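Local coordinates for lipoprotein (Mycoplasma mycoides subsp. capri, PDB 7ADK), which is probably a surface lipoprotein protease with a clan PA, chymotrypsin-like peptidase domain, whose likely substrates are host immunoglobulins, at residues K438-F443 and N585-D590. Sequence-based numbering, arbitrary orientation.
Sequences KNPTKF and NYSESD
The loop leading into strand 442-447, and the first residues of that strand, in the antiparallel sheet of the peptidase region, meet a turn through Pro-440 on Ser-587 and Phe-443 on Tyr-586. The turn follows helix 575-582. It is held by a backbone bond from Ser-589 N to Asn-585 O (3.2 Å), which closes a single alpha-turn. No hydrogen bond joins the two segments, and the buried surface is small, 167 Å².

Pro-440 touches with the CG-CD side of its ring. CD lies 3.2 Å from Ser-587 OG, and CG lies 3.7 Å from Ser-587 CB. The serine thus meets the proline with both its methylene and its hydroxyl. Its OG stands anti to the backbone N (chi1 -178°), which carries it to the proline and within bonding distance of the next side chain. There it donates to Glu-588 OE2 at 2.9 Å, reaching the anti side of the carboxylate 27° out of its plane. The glutamate chain bends at chi2 (-47°), which folds OE2 back to this hydroxyl. OE2 also approaches Lys-438 O at 3.7 Å. Both are acceptors, so this approach probably adds no attraction.

Deeper in, Phe-443 CE2 meets Tyr-586 CD2 at 4.5 Å. The two rings touch edge to edge, each atom near the plane of the other ring, so there is no stacking of faces. Tyr-586 OH is hydrogen-bonded to Met-429 O and Val-593 N, which hold the far end of that ring. Strand 421-433 backs both pairs: Tyr-431 touches Pro-440 and Ser-587, and Ile-428 touches Phe-443 and Tyr-586. Here a loop that leads on to strand 594-595 of the mixed sheet packs against the antiparallel sheet, where the chain passes between the two, consistent with the two-barrel fold of clan PA peptidases.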
loop_
_atom_site.group_PDB
_atom_site.type_symbol
_atom_site.label_atom_id
_atom_site.label_comp_id
_atom_site.label_asym_id
_atom_site.label_seq_id
_atom_site.Cartn_x
_atom_site.Cartn_y
_atom_site.Cartn_z
ATOM N N LYS B 438 3.723 37.835 -16.932
ATOM C CA LYS B 438 3.474 37.051 -18.160
ATOM C C LYS B 438 4.080 35.641 -18.144
ATOM O O LYS B 438 3.403 34.690 -18.519
ATOM C CB LYS B 438 3.958 37.838 -19.383
ATOM C CG LYS B 438 3.126 39.094 -19.658
ATOM C CD LYS B 438 3.579 39.880 -20.884
ATOM C CE LYS B 438 4.934 40.538 -20.709
ATOM N NZ LYS B 438 5.324 41.331 -21.856
ATOM N N ASN B 439 5.346 35.499 -17.760
ATOM C CA ASN B 439 6.111 34.247 -17.859
ATOM C C ASN B 439 7.257 34.193 -16.820
ATOM O O ASN B 439 8.403 34.482 -17.168
ATOM C CB ASN B 439 6.583 34.022 -19.326
ATOM C CG ASN B 439 7.360 35.154 -19.998
ATOM O OD1 ASN B 439 7.320 36.314 -19.622
ATOM N ND2 ASN B 439 8.090 34.863 -21.038
ATOM N N PRO B 440 6.980 33.860 -15.542
ATOM C CA PRO B 440 7.975 33.846 -14.465
ATOM C C PRO B 440 8.872 32.605 -14.481
ATOM O O PRO B 440 8.461 31.534 -14.908
ATOM C CB PRO B 440 7.160 33.922 -13.176
ATOM C CG PRO B 440 5.901 33.151 -13.535
ATOM C CD PRO B 440 5.678 33.523 -14.993
ATOM N N THR B 441 10.094 32.732 -13.968
ATOM C CA THR B 441 11.101 31.649 -13.926
ATOM C C THR B 441 11.729 31.389 -12.552
ATOM O O THR B 441 12.321 30.331 -12.343
ATOM C CB THR B 441 12.242 31.932 -14.913
ATOM O OG1 THR B 441 12.905 33.119 -14.550
ATOM C CG2 THR B 441 11.772 32.087 -16.345
ATOM N N LYS B 442 11.586 32.310 -11.594
ATOM C CA LYS B 442 12.255 32.284 -10.290
ATOM C C LYS B 442 11.234 32.248 -9.158
ATOM O O LYS B 442 10.493 33.203 -8.943
ATOM C CB LYS B 442 13.198 33.490 -10.231
ATOM C CG LYS B 442 14.239 33.387 -9.117
ATOM C CD LYS B 442 15.344 34.416 -9.358
ATOM C CE LYS B 442 16.534 34.160 -8.446
ATOM N NZ LYS B 442 17.806 34.589 -9.056
ATOM N N PHE B 443 11.181 31.114 -8.468
ATOM C CA PHE B 443 10.097 30.715 -7.566
ATOM C C PHE B 443 10.589 30.502 -6.140
ATOM O O PHE B 443 11.723 30.086 -5.931
ATOM C CB PHE B 443 9.436 29.436 -8.077
ATOM C CG PHE B 443 8.571 29.626 -9.300
ATOM C CD1 PHE B 443 9.144 29.694 -10.575
ATOM C CD2 PHE B 443 7.186 29.741 -9.157
ATOM C CE1 PHE B 443 8.337 29.833 -11.705
ATOM C CE2 PHE B 443 6.371 29.874 -10.287
ATOM C CZ PHE B 443 6.948 29.909 -11.559
ATOM N N ASN B 585 1.397 25.241 -13.467
ATOM C CA ASN B 585 0.988 26.542 -13.973
ATOM C C ASN B 585 0.509 27.551 -12.905
ATOM O O ASN B 585 -0.447 28.286 -13.131
ATOM C CB ASN B 585 0.028 26.335 -15.148
ATOM C CG ASN B 585 0.017 27.504 -16.103
ATOM O OD1 ASN B 585 0.749 28.471 -16.003
ATOM N ND2 ASN B 585 -0.811 27.454 -17.104
ATOM N N TYR B 586 1.182 27.618 -11.754
ATOM C CA TYR B 586 0.867 28.576 -10.669
ATOM C C TYR B 586 0.847 30.054 -11.103
ATOM O O TYR B 586 0.127 30.872 -10.528
ATOM C CB TYR B 586 1.886 28.372 -9.532
ATOM C CG TYR B 586 1.649 29.241 -8.316
ATOM C CD1 TYR B 586 0.519 29.037 -7.504
ATOM C CD2 TYR B 586 2.609 30.187 -7.908
ATOM C CE1 TYR B 586 0.349 29.767 -6.316
ATOM C CE2 TYR B 586 2.435 30.931 -6.723
ATOM C CZ TYR B 586 1.296 30.717 -5.929
ATOM O OH TYR B 586 1.097 31.382 -4.765
ATOM N N SER B 587 1.580 30.422 -12.146
ATOM C CA SER B 587 1.510 31.751 -12.764
ATOM C C SER B 587 0.111 32.102 -13.267
ATOM O O SER B 587 -0.413 33.165 -12.950
ATOM C CB SER B 587 2.494 31.836 -13.927
ATOM O OG SER B 587 2.497 33.109 -14.521
ATOM N N GLU B 588 -0.515 31.226 -14.046
ATOM C CA GLU B 588 -1.791 31.500 -14.719
ATOM C C GLU B 588 -3.018 30.992 -13.965
ATOM O O GLU B 588 -4.133 31.431 -14.240
ATOM C CB GLU B 588 -1.761 30.948 -16.152
ATOM C CG GLU B 588 -0.659 31.542 -17.032
ATOM C CD GLU B 588 -0.601 33.066 -16.938
ATOM O OE1 GLU B 588 -1.616 33.734 -17.223
ATOM O OE2 GLU B 588 0.458 33.605 -16.561
ATOM N N SER B 589 -2.842 30.320 -12.825
ATOM C CA SER B 589 -3.878 30.160 -11.787
ATOM C C SER B 589 -4.352 31.456 -11.075
ATOM O O SER B 589 -3.552 32.348 -10.769
ATOM C CB SER B 589 -3.382 29.167 -10.748
ATOM O OG SER B 589 -4.400 28.994 -9.792
ATOM N N ASP B 590 -5.638 31.519 -10.692
ATOM C CA ASP B 590 -6.164 32.541 -9.771
ATOM C C ASP B 590 -6.086 32.165 -8.272
ATOM O O ASP B 590 -5.981 33.076 -7.447
ATOM C CB ASP B 590 -7.593 32.953 -10.176
ATOM C CG ASP B 590 -7.668 33.976 -11.317
ATOM O OD1 ASP B 590 -8.761 34.541 -11.557
ATOM O OD2 ASP B 590 -6.649 34.252 -11.975
#